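Local coordinates for hypothetical protein, similar to alpha-acetolactate decarboxylase (Staphylococcus aureus subsp. aureus, PDB 1XV2) that probably catalyses the zinc-dependent decarboxylation of alpha-acetolactate to acetoin, at residues Q92-A100 with H189-D197; I117-M128 with P147-I158. All coordinates share one frame; numbering follows the deposited sequence.

How the contacts relate
Contact 1 (92-100 with 189-197) and contact 2 (117-128 with 147-158) lie in neighbouring parts of the same curled antiparallel sheet, their centres about 10 Å apart. Strands 187-195 and 120-127 are neighbours in it, joined by the backbone of Leu191 and His125 and by the side chains of Gln92 and Lys122. Both contacts are partly buried. Contact 1 has a short strand pairing and then a helix whose side chains pack on Phe193, with waters bridging the two segments; contact 2 is a long strand ladder, with a mostly apolar cluster on one face and polar and charged side chains, with Tyr118 and Ala157, on the other. Along the chain contact 2 is nested inside the loop that contact 1 closes.

Contact 1: Q92-A100 with H189-D197; sequences QLSQDDVFA and HVLDFEVDD. With ZN (zinc ion), chain E.
Leu93 and Val195 form the antiparallel hydrogen-bonded pair that joins the two segments. Val195 N donates to Leu93 O at 3.0 Å, the weak return bond runs from Leu93 N to Val195 O, and Gln92 N reaches Asp196 O at 2.9 Å. Gln92 and Leu93 both face Val195, which makes a G1 beta bulge just before the chain turns into helix 95-105. Ser94 is the N-cap of that helix, its OG accepting from Asp97 N.

Aromatic and apolar contacts centre on Phe193. Gln95 CB lies over one face of the ring, 4.0 Å from its centroid and 26° off the normal, a CH-pi contact. Val98 CG1 meets the ring edge at CZ (3.9 Å), while Val98 CG2 packs on Val195 CG2. The edge of Phe193 also points at the face of Phe99 in an offset edge-to-face pair, planes 73° apart.

Polar links flank this packing. With chi1 at 162°, the Gln95 chain runs out extended across Phe193, and its NE2 makes a weak bond to Leu191 O (3.3 Å). Water 2 donates to both Gln95 OE1 and Val190 O, and water 3 connects Gln95 N with Asp192 OD1. Gln92 OE1 takes a bond from water 1 and another from Lys122.

At the far end of 189-197, His189 ND1 binds the zinc ion at 2.3 Å, with His176, His178 and three waters completing the site. Strand 187-195 pairs with strands 120-127, 174-181 and 86-94, with helix 95-105 packed on Phe193; Ile177 of strand 174-181 touches both Phe99 and Phe193.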
loop_
_atom_site.group_PDB
_atom_site.type_symbol
_atom_site.label_atom_id
_atom_site.label_comp_id
_atom_site.label_asym_id
_atom_site.label_seq_id
_atom_site.Cartn_x
_atom_site.Cartn_y
_atom_site.Cartn_z
ATOM N N GLN A 92 31.544 -15.279 -3.244
ATOM C CA GLN A 92 32.087 -15.277 -1.889
ATOM C C GLN A 92 31.688 -14.054 -1.061
ATOM O O GLN A 92 32.548 -13.267 -0.666
ATOM C CB GLN A 92 33.615 -15.351 -1.958
ATOM C CG GLN A 92 34.159 -16.567 -2.691
ATOM C CD GLN A 92 33.819 -17.868 -1.988
ATOM O OE1 GLN A 92 33.903 -17.963 -0.764
ATOM N NE2 GLN A 92 33.446 -18.882 -2.761
ATOM N N LEU A 93 30.391 -13.902 -0.798
ATOM C CA LEU A 93 29.891 -12.773 -0.012
ATOM C C LEU A 93 28.816 -13.189 0.988
ATOM O O LEU A 93 28.069 -14.148 0.765
ATOM C CB LEU A 93 29.314 -11.692 -0.931
ATOM C CG LEU A 93 30.253 -10.990 -1.914
ATOM C CD1 LEU A 93 29.459 -9.963 -2.710
ATOM C CD2 LEU A 93 31.398 -10.315 -1.159
ATOM N N SER A 94 28.746 -12.446 2.088
ATOM C CA SER A 94 27.776 -12.694 3.147
ATOM C C SER A 94 26.415 -12.144 2.743
ATOM O O SER A 94 26.309 -11.399 1.770
ATOM C CB SER A 94 28.224 -12.002 4.432
ATOM O OG SER A 94 28.274 -10.600 4.240
ATOM N N GLN A 95 25.381 -12.503 3.498
ATOM C CA GLN A 95 24.042 -12.017 3.208
ATOM C C GLN A 95 24.022 -10.486 3.242
ATOM O O GLN A 95 23.535 -9.847 2.308
ATOM C CB GLN A 95 23.033 -12.590 4.212
ATOM C CG GLN A 95 21.723 -11.824 4.264
ATOM C CD GLN A 95 20.626 -12.570 5.005
ATOM O OE1 GLN A 95 19.954 -13.433 4.440
ATOM N NE2 GLN A 95 20.445 -12.242 6.279
ATOM N N ASP A 96 24.562 -9.901 4.309
ATOM C CA ASP A 96 24.602 -8.442 4.436
ATOM C C ASP A 96 25.277 -7.776 3.242
ATOM O O ASP A 96 24.798 -6.758 2.735
ATOM C CB ASP A 96 25.353 -8.017 5.701
ATOM C CG ASP A 96 24.614 -8.368 6.970
ATOM O OD1 ASP A 96 23.368 -8.398 6.950
ATOM O OD2 ASP A 96 25.287 -8.598 7.998
ATOM N N ASP A 97 26.398 -8.344 2.807
ATOM C CA ASP A 97 27.143 -7.789 1.681
ATOM C C ASP A 97 26.389 -7.956 0.367
ATOM O O ASP A 97 26.519 -7.130 -0.537
ATOM C CB ASP A 97 28.525 -8.443 1.578
ATOM C CG ASP A 97 29.466 -7.994 2.682
ATOM O OD1 ASP A 97 29.087 -7.088 3.458
ATOM O OD2 ASP A 97 30.590 -8.537 2.769
ATOM N N VAL A 98 25.606 -9.028 0.268
ATOM C CA VAL A 98 24.820 -9.282 -0.934
ATOM C C VAL A 98 23.683 -8.276 -0.989
ATOM O O VAL A 98 23.388 -7.731 -2.047
ATOM C CB VAL A 98 24.236 -10.717 -0.953
ATOM C CG1 VAL A 98 23.191 -10.847 -2.063
ATOM C CG2 VAL A 98 25.350 -11.724 -1.179
ATOM N N PHE A 99 23.049 -8.025 0.155
ATOM C CA PHE A 99 21.954 -7.063 0.205
ATOM C C PHE A 99 22.478 -5.659 -0.096
ATOM O O PHE A 99 21.813 -4.868 -0.762
ATOM C CB PHE A 99 21.277 -7.064 1.579
ATOM C CG PHE A 99 20.395 -8.260 1.837
ATOM C CD1 PHE A 99 19.819 -8.967 0.788
ATOM C CD2 PHE A 99 20.097 -8.643 3.142
ATOM C CE1 PHE A 99 18.955 -10.044 1.032
ATOM C CE2 PHE A 99 19.233 -9.717 3.399
ATOM C CZ PHE A 99 18.661 -10.416 2.342
ATOM N N ALA A 100 23.670 -5.349 0.402
ATOM C CA ALA A 100 24.262 -4.031 0.172
ATOM C C ALA A 100 24.484 -3.812 -1.320
ATOM O O ALA A 100 24.362 -2.693 -1.813
ATOM C CB ALA A 100 25.586 -3.905 0.929
ATOM N N HIS A 189 11.843 -19.954 4.081
ATOM C CA HIS A 189 12.008 -18.515 4.258
ATOM C C HIS A 189 13.462 -18.305 4.688
ATOM O O HIS A 189 13.879 -18.811 5.728
ATOM C CB HIS A 189 11.053 -18.030 5.354
ATOM C CG HIS A 189 11.209 -16.583 5.708
ATOM N ND1 HIS A 189 10.519 -15.580 5.063
ATOM C CD2 HIS A 189 11.951 -15.975 6.663
ATOM C CE1 HIS A 189 10.824 -14.416 5.610
ATOM N NE2 HIS A 189 11.693 -14.628 6.582
ATOM N N VAL A 190 14.229 -17.569 3.885
ATOM C CA VAL A 190 15.643 -17.334 4.176
ATOM C C VAL A 190 15.899 -16.431 5.382
ATOM O O VAL A 190 15.381 -15.315 5.459
ATOM C CB VAL A 190 16.365 -16.724 2.951
ATOM C CG1 VAL A 190 17.829 -16.427 3.292
ATOM C CG2 VAL A 190 16.285 -17.687 1.775
ATOM N N LEU A 191 16.705 -16.931 6.317
ATOM C CA LEU A 191 17.070 -16.189 7.522
ATOM C C LEU A 191 18.502 -15.696 7.378
ATOM O O LEU A 191 18.873 -14.661 7.925
ATOM C CB LEU A 191 16.977 -17.083 8.762
ATOM C CG LEU A 191 15.598 -17.597 9.172
ATOM C CD1 LEU A 191 15.732 -18.472 10.416
ATOM C CD2 LEU A 191 14.674 -16.417 9.442
ATOM N N ASP A 192 19.303 -16.451 6.635
ATOM C CA ASP A 192 20.698 -16.095 6.421
ATOM C C ASP A 192 21.269 -16.951 5.296
ATOM O O ASP A 192 20.745 -18.031 5.001
ATOM C CB ASP A 192 21.485 -16.310 7.722
ATOM C CG ASP A 192 22.933 -15.860 7.625
ATOM O OD1 ASP A 192 23.233 -14.920 6.859
ATOM O OD2 ASP A 192 23.775 -16.441 8.341
ATOM N N PHE A 193 22.328 -16.458 4.658
ATOM C CA PHE A 193 22.966 -17.193 3.575
ATOM C C PHE A 193 24.308 -16.588 3.183
ATOM O O PHE A 193 24.624 -15.445 3.525
ATOM C CB PHE A 193 22.046 -17.243 2.347
ATOM C CG PHE A 193 21.884 -15.922 1.654
ATOM C CD1 PHE A 193 22.663 -15.602 0.544
ATOM C CD2 PHE A 193 20.965 -14.986 2.118
ATOM C CE1 PHE A 193 22.527 -14.369 -0.091
ATOM C CE2 PHE A 193 20.824 -13.750 1.489
ATOM C CZ PHE A 193 21.607 -13.440 0.383
ATOM N N GLU A 194 25.098 -17.379 2.469
ATOM C CA GLU A 194 26.398 -16.942 1.986
ATOM C C GLU A 194 26.535 -17.455 0.558
ATOM O O GLU A 194 26.471 -18.662 0.316
ATOM C CB GLU A 194 27.515 -17.509 2.865
ATOM C CG GLU A 194 28.916 -17.229 2.339
ATOM C CD GLU A 194 30.001 -17.606 3.335
ATOM O OE1 GLU A 194 30.010 -18.770 3.794
ATOM O OE2 GLU A 194 30.847 -16.740 3.655
ATOM N N VAL A 195 26.709 -16.540 -0.390
ATOM C CA VAL A 195 26.840 -16.929 -1.786
ATOM C C VAL A 195 28.244 -17.406 -2.140
ATOM O O VAL A 195 29.235 -16.885 -1.630
ATOM C CB VAL A 195 26.482 -15.762 -2.730
ATOM C CG1 VAL A 195 25.032 -15.352 -2.523
ATOM C CG2 VAL A 195 27.420 -14.582 -2.479
ATOM N N ASP A 196 28.320 -18.422 -2.993
ATOM C CA ASP A 196 29.606 -18.929 -3.450
ATOM C C ASP A 196 29.791 -18.274 -4.808
ATOM O O ASP A 196 30.685 -17.454 -5.007
ATOM C CB ASP A 196 29.579 -20.450 -3.621
ATOM C CG ASP A 196 30.932 -21.011 -4.035
ATOM O OD1 ASP A 196 31.599 -20.398 -4.895
ATOM O OD2 ASP A 196 31.331 -22.067 -3.507
ATOM N N ASP A 197 28.917 -18.640 -5.739
ATOM C CA ASP A 197 28.943 -18.088 -7.086
ATOM C C ASP A 197 27.496 -18.021 -7.560
ATOM O O ASP A 197 26.842 -19.054 -7.726
ATOM C CB ASP A 197 29.757 -18.985 -8.018
ATOM C CG ASP A 197 30.104 -18.300 -9.324
ATOM O OD1 ASP A 197 29.193 -17.746 -9.976
ATOM O OD2 ASP A 197 31.291 -18.319 -9.703
HETATM ZN ZN ZN E . 8.368 -15.578 4.227
HETATM O O HOH W 1 32.914 -16.831 1.439
HETATM O O HOH W 2 17.144 -13.061 5.287
HETATM O O HOH W 3 25.770 -14.097 6.306
HETATM O O HOH W 4 7.340 -17.166 5.751
HETATM O O HOH W 5 6.971 -14.643 6.087
HETATM O O HOH W 6 5.900 -15.787 4.293
#

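Contact 2: I117-M128 with P147-I158; sequences IYGTFKHMHVRM and PEEKRQDIRGAI
In His125, chi1 of -180° sets the ring anti to the backbone N, while Lys150, with chi1 at -52° and an extended chain beyond, runs alongside it in the same direction. Lys150 CE consequently sits over the imidazole face, 3.8 Å from the centroid, a CH-pi contact. At the ring's edge, NE2 donates to Glu148 OE1 at 2.6 Å; the acceptor lies close to the ring plane but is met on the anti side of the carboxylate. Together these contacts probably restrict the ring's rotation, and Gln146 holds the other carboxylate oxygen.

Tyr118 and Arg155 mark the other end of the same face. Arg155 NE donates to Tyr118 OH at 2.7 Å and NH2 adds a weak bond; Tyr118 OH also bonds Asp182.

The reverse face carries an apolar cluster, beside the Glu149-Arg151 salt bridge. Ile158 CD1 lies 3.6 Å from Phe121 CE1 and 3.7 Å from CE of selenomethionine Met124, and that methyl in turn rests over one face of the Phe121 ring. Ile117 and Ile158 meet through their CB atoms, and Phe179 adds an aromatic neighbour to this core.

Paired backbone bonds carry the register: Ile117 and Ile158 exchange both, with Ile158 N to Ile117 O at 2.8 Å, and Val126 N reaches Glu149 O at 177°, almost straight. Asp153 and Ile154 both face Phe121, a G1 beta bulge where segment 147-158 turns its corner. The result is a long, bent antiparallel ladder in a curled sheet, and the Arg127 side chain comes within about 4 Å of the zinc ion.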
loop_
_atom_site.group_PDB
_atom_site.type_symbol
_atom_site.label_atom_id
_atom_site.label_comp_id
_atom_site.label_asym_id
_atom_site.label_seq_id
_atom_site.Cartn_x
_atom_site.Cartn_y
_atom_site.Cartn_z
ATOM N N ILE A 117 18.255 -14.549 -7.092
ATOM C CA ILE A 117 19.656 -14.885 -6.883
ATOM C C ILE A 117 19.793 -16.379 -7.128
ATOM O O ILE A 117 19.306 -17.182 -6.337
ATOM C CB ILE A 117 20.080 -14.560 -5.436
ATOM C CG1 ILE A 117 19.799 -13.084 -5.138
ATOM C CG2 ILE A 117 21.555 -14.891 -5.236
ATOM C CD1 ILE A 117 19.893 -12.713 -3.673
ATOM N N TYR A 118 20.445 -16.748 -8.229
ATOM C CA TYR A 118 20.605 -18.157 -8.577
ATOM C C TYR A 118 22.057 -18.592 -8.735
ATOM O O TYR A 118 22.860 -17.892 -9.347
ATOM C CB TYR A 118 19.861 -18.475 -9.877
ATOM C CG TYR A 118 20.068 -19.905 -10.307
ATOM C CD1 TYR A 118 19.406 -20.949 -9.658
ATOM C CD2 TYR A 118 21.008 -20.227 -11.289
ATOM C CE1 TYR A 118 19.681 -22.278 -9.965
ATOM C CE2 TYR A 118 21.293 -21.553 -11.603
ATOM C CZ TYR A 118 20.629 -22.573 -10.936
ATOM O OH TYR A 118 20.937 -23.888 -11.214
ATOM N N GLY A 119 22.373 -19.767 -8.201
ATOM C CA GLY A 119 23.725 -20.292 -8.292
ATOM C C GLY A 119 24.044 -21.193 -7.115
ATOM O O GLY A 119 23.163 -21.886 -6.601
ATOM N N THR A 120 25.302 -21.185 -6.685
ATOM C CA THR A 120 25.723 -22.003 -5.556
ATOM C C THR A 120 25.848 -21.161 -4.285
ATOM O O THR A 120 26.296 -20.017 -4.322
ATOM C CB THR A 120 27.075 -22.684 -5.840
ATOM O OG1 THR A 120 28.049 -21.690 -6.180
ATOM C CG2 THR A 120 26.942 -23.675 -6.989
ATOM N N PHE A 121 25.442 -21.735 -3.161
ATOM C CA PHE A 121 25.506 -21.037 -1.885
ATOM C C PHE A 121 26.362 -21.811 -0.909
ATOM O O PHE A 121 26.115 -22.992 -0.661
ATOM C CB PHE A 121 24.102 -20.874 -1.309
ATOM C CG PHE A 121 23.215 -19.998 -2.138
ATOM C CD1 PHE A 121 23.180 -18.622 -1.926
ATOM C CD2 PHE A 121 22.443 -20.542 -3.160
ATOM C CE1 PHE A 121 22.383 -17.797 -2.723
ATOM C CE2 PHE A 121 21.644 -19.724 -3.962
ATOM C CZ PHE A 121 21.616 -18.349 -3.742
ATOM N N LYS A 122 27.373 -21.145 -0.360
ATOM C CA LYS A 122 28.265 -21.778 0.601
ATOM C C LYS A 122 27.467 -22.143 1.839
ATOM O O LYS A 122 27.685 -23.187 2.447
ATOM C CB LYS A 122 29.396 -20.826 0.994
ATOM C CG LYS A 122 30.163 -20.266 -0.181
ATOM C CD LYS A 122 31.388 -19.487 0.274
ATOM C CE LYS A 122 32.406 -20.408 0.930
ATOM N NZ LYS A 122 33.680 -19.699 1.248
ATOM N N HIS A 123 26.536 -21.269 2.204
ATOM C CA HIS A 123 25.702 -21.486 3.376
ATOM C C HIS A 123 24.269 -21.022 3.114
ATOM O O HIS A 123 24.047 -20.002 2.472
ATOM C CB HIS A 123 26.294 -20.725 4.567
ATOM C CG HIS A 123 25.479 -20.821 5.820
ATOM N ND1 HIS A 123 25.162 -22.024 6.414
ATOM C CD2 HIS A 123 24.933 -19.859 6.602
ATOM C CE1 HIS A 123 24.456 -21.799 7.508
ATOM N NE2 HIS A 123 24.304 -20.494 7.646
HETATM N N MSE A 124 23.300 -21.787 3.601
HETATM C CA MSE A 124 21.892 -21.442 3.440
HETATM C C MSE A 124 21.192 -21.786 4.746
HETATM O O MSE A 124 21.360 -22.881 5.279
HETATM C CB MSE A 124 21.274 -22.222 2.266
HETATM C CG MSE A 124 19.798 -21.922 1.993
HETATM SE SE MSE A 124 19.358 -20.057 1.707
HETATM C CE MSE A 124 20.257 -19.769 0.019
ATOM N N HIS A 125 20.421 -20.836 5.262
ATOM C CA HIS A 125 19.701 -21.009 6.518
ATOM C C HIS A 125 18.255 -20.546 6.337
ATOM O O HIS A 125 18.006 -19.373 6.082
ATOM C CB HIS A 125 20.394 -20.183 7.612
ATOM C CG HIS A 125 19.748 -20.277 8.958
ATOM N ND1 HIS A 125 20.251 -19.634 10.068
ATOM C CD2 HIS A 125 18.636 -20.929 9.375
ATOM C CE1 HIS A 125 19.479 -19.886 11.110
ATOM N NE2 HIS A 125 18.492 -20.669 10.717
ATOM N N VAL A 126 17.308 -21.471 6.469
ATOM C CA VAL A 126 15.895 -21.138 6.307
ATOM C C VAL A 126 15.037 -21.668 7.445
ATOM O O VAL A 126 15.485 -22.476 8.262
ATOM C CB VAL A 126 15.302 -21.746 5.007
ATOM C CG1 VAL A 126 16.115 -21.323 3.798
ATOM C CG2 VAL A 126 15.257 -23.265 5.117
ATOM N N ARG A 127 13.794 -21.202 7.485
ATOM C CA ARG A 127 12.835 -21.671 8.465
ATOM C C ARG A 127 11.613 -22.105 7.672
ATOM O O ARG A 127 11.414 -21.669 6.534
ATOM C CB ARG A 127 12.461 -20.570 9.475
ATOM C CG ARG A 127 11.741 -19.347 8.912
ATOM C CD ARG A 127 10.226 -19.545 8.769
ATOM N NE ARG A 127 9.582 -18.368 8.179
ATOM C CZ ARG A 127 9.385 -17.215 8.811
ATOM N NH1 ARG A 127 9.771 -17.065 10.073
ATOM N NH2 ARG A 127 8.823 -16.195 8.172
HETATM N N MSE A 128 10.824 -22.998 8.253
HETATM C CA MSE A 128 9.602 -23.465 7.616
HETATM C C MSE A 128 8.507 -23.165 8.626
HETATM O O MSE A 128 8.354 -23.877 9.622
HETATM C CB MSE A 128 9.675 -24.968 7.329
HETATM C CG MSE A 128 10.817 -25.382 6.406
HETATM SE SE MSE A 128 12.462 -25.767 7.355
HETATM C CE MSE A 128 12.148 -27.632 7.774
ATOM N N PRO A 147 10.724 -24.496 12.823
ATOM C CA PRO A 147 11.901 -25.344 12.672
ATOM C C PRO A 147 12.821 -24.591 11.703
ATOM O O PRO A 147 12.358 -23.760 10.914
ATOM C CB PRO A 147 11.327 -26.623 12.077
ATOM C CG PRO A 147 10.211 -26.118 11.230
ATOM C CD PRO A 147 9.564 -25.076 12.124
ATOM N N GLU A 148 14.116 -24.859 11.781
ATOM C CA GLU A 148 15.084 -24.210 10.910
ATOM C C GLU A 148 16.046 -25.267 10.393
ATOM O O GLU A 148 16.436 -26.174 11.127
ATOM C CB GLU A 148 15.843 -23.121 11.680
ATOM C CG GLU A 148 15.010 -21.865 11.975
ATOM C CD GLU A 148 15.700 -20.897 12.936
ATOM O OE1 GLU A 148 16.939 -20.747 12.854
ATOM O OE2 GLU A 148 14.999 -20.274 13.766
ATOM N N GLU A 149 16.411 -25.160 9.122
ATOM C CA GLU A 149 17.318 -26.119 8.513
ATOM C C GLU A 149 18.394 -25.370 7.736
ATOM O O GLU A 149 18.108 -24.399 7.028
ATOM C CB GLU A 149 16.552 -27.059 7.573
ATOM C CG GLU A 149 17.009 -28.517 7.637
ATOM C CD GLU A 149 16.383 -29.383 6.548
ATOM O OE1 GLU A 149 15.144 -29.333 6.377
ATOM O OE2 GLU A 149 17.131 -30.120 5.865
ATOM N N LYS A 150 19.631 -25.829 7.878
ATOM C CA LYS A 150 20.764 -25.214 7.202
ATOM C C LYS A 150 21.415 -26.201 6.247
ATOM O O LYS A 150 21.388 -27.410 6.475
ATOM C CB LYS A 150 21.803 -24.756 8.227
ATOM C CG LYS A 150 21.245 -23.887 9.344
ATOM C CD LYS A 150 22.339 -23.500 10.327
ATOM C CE LYS A 150 21.768 -22.780 11.541
ATOM N NZ LYS A 150 22.823 -22.526 12.566
ATOM N N ARG A 151 22.001 -25.676 5.177
ATOM C CA ARG A 151 22.690 -26.503 4.195
ATOM C C ARG A 151 23.982 -25.796 3.805
ATOM O O ARG A 151 24.158 -24.612 4.093
ATOM C CB ARG A 151 21.816 -26.717 2.954
ATOM C CG ARG A 151 20.562 -27.543 3.198
ATOM C CD ARG A 151 20.898 -28.961 3.640
ATOM N NE ARG A 151 19.689 -29.765 3.809
ATOM C CZ ARG A 151 18.956 -30.250 2.809
ATOM N NH1 ARG A 151 19.305 -30.023 1.545
ATOM N NH2 ARG A 151 17.858 -30.947 3.073
ATOM N N GLN A 152 24.883 -26.525 3.153
ATOM C CA GLN A 152 26.163 -25.963 2.728
ATOM C C GLN A 152 26.464 -26.368 1.289
ATOM O O GLN A 152 26.189 -27.499 0.884
ATOM C CB GLN A 152 27.288 -26.470 3.638
ATOM C CG GLN A 152 27.062 -26.222 5.118
ATOM C CD GLN A 152 28.094 -26.921 5.990
ATOM O OE1 GLN A 152 28.055 -26.825 7.219
ATOM N NE2 GLN A 152 29.022 -27.631 5.357
ATOM N N ASP A 153 27.030 -25.443 0.522
ATOM C CA ASP A 153 27.385 -25.715 -0.867
ATOM C C ASP A 153 26.204 -26.330 -1.605
ATOM O O ASP A 153 26.296 -27.429 -2.153
ATOM C CB ASP A 153 28.585 -26.663 -0.911
ATOM C CG ASP A 153 29.756 -26.146 -0.092
ATOM O OD1 ASP A 153 30.264 -25.047 -0.406
ATOM O OD2 ASP A 153 30.160 -26.839 0.869
ATOM N N ILE A 154 25.095 -25.604 -1.606
ATOM C CA ILE A 154 23.876 -26.063 -2.248
ATOM C C ILE A 154 23.559 -25.163 -3.437
ATOM O O ILE A 154 23.816 -23.956 -3.407
ATOM C CB ILE A 154 22.701 -26.033 -1.239
ATOM C CG1 ILE A 154 21.461 -26.696 -1.836
ATOM C CG2 ILE A 154 22.397 -24.596 -0.844
ATOM C CD1 ILE A 154 20.335 -26.873 -0.833
ATOM N N ARG A 155 23.006 -25.756 -4.487
ATOM C CA ARG A 155 22.651 -25.002 -5.676
ATOM C C ARG A 155 21.134 -24.808 -5.714
ATOM O O ARG A 155 20.365 -25.761 -5.555
ATOM C CB ARG A 155 23.137 -25.744 -6.924
ATOM C CG ARG A 155 23.001 -24.963 -8.216
ATOM C CD ARG A 155 23.638 -25.726 -9.366
ATOM N NE ARG A 155 23.266 -25.174 -10.665
ATOM C CZ ARG A 155 23.551 -25.748 -11.831
ATOM N NH1 ARG A 155 24.219 -26.896 -11.862
ATOM N NH2 ARG A 155 23.162 -25.180 -12.966
ATOM N N GLY A 156 20.711 -23.564 -5.908
ATOM C CA GLY A 156 19.293 -23.266 -5.951
ATOM C C GLY A 156 19.035 -21.815 -6.296
ATOM O O GLY A 156 19.903 -21.130 -6.840
ATOM N N ALA A 157 17.840 -21.338 -5.971
ATOM C CA ALA A 157 17.482 -19.964 -6.269
ATOM C C ALA A 157 16.745 -19.295 -5.125
ATOM O O ALA A 157 15.909 -19.908 -4.458
ATOM C CB ALA A 157 16.624 -19.913 -7.531
ATOM N N ILE A 158 17.078 -18.029 -4.902
ATOM C CA ILE A 158 16.430 -17.226 -3.881
ATOM C C ILE A 158 15.562 -16.242 -4.646
ATOM O O ILE A 158 16.012 -15.651 -5.625
ATOM C CB ILE A 158 17.433 -16.386 -3.057
ATOM C CG1 ILE A 158 18.279 -17.281 -2.149
ATOM C CG2 ILE A 158 16.677 -15.339 -2.248
ATOM C CD1 ILE A 158 19.295 -16.511 -1.321
#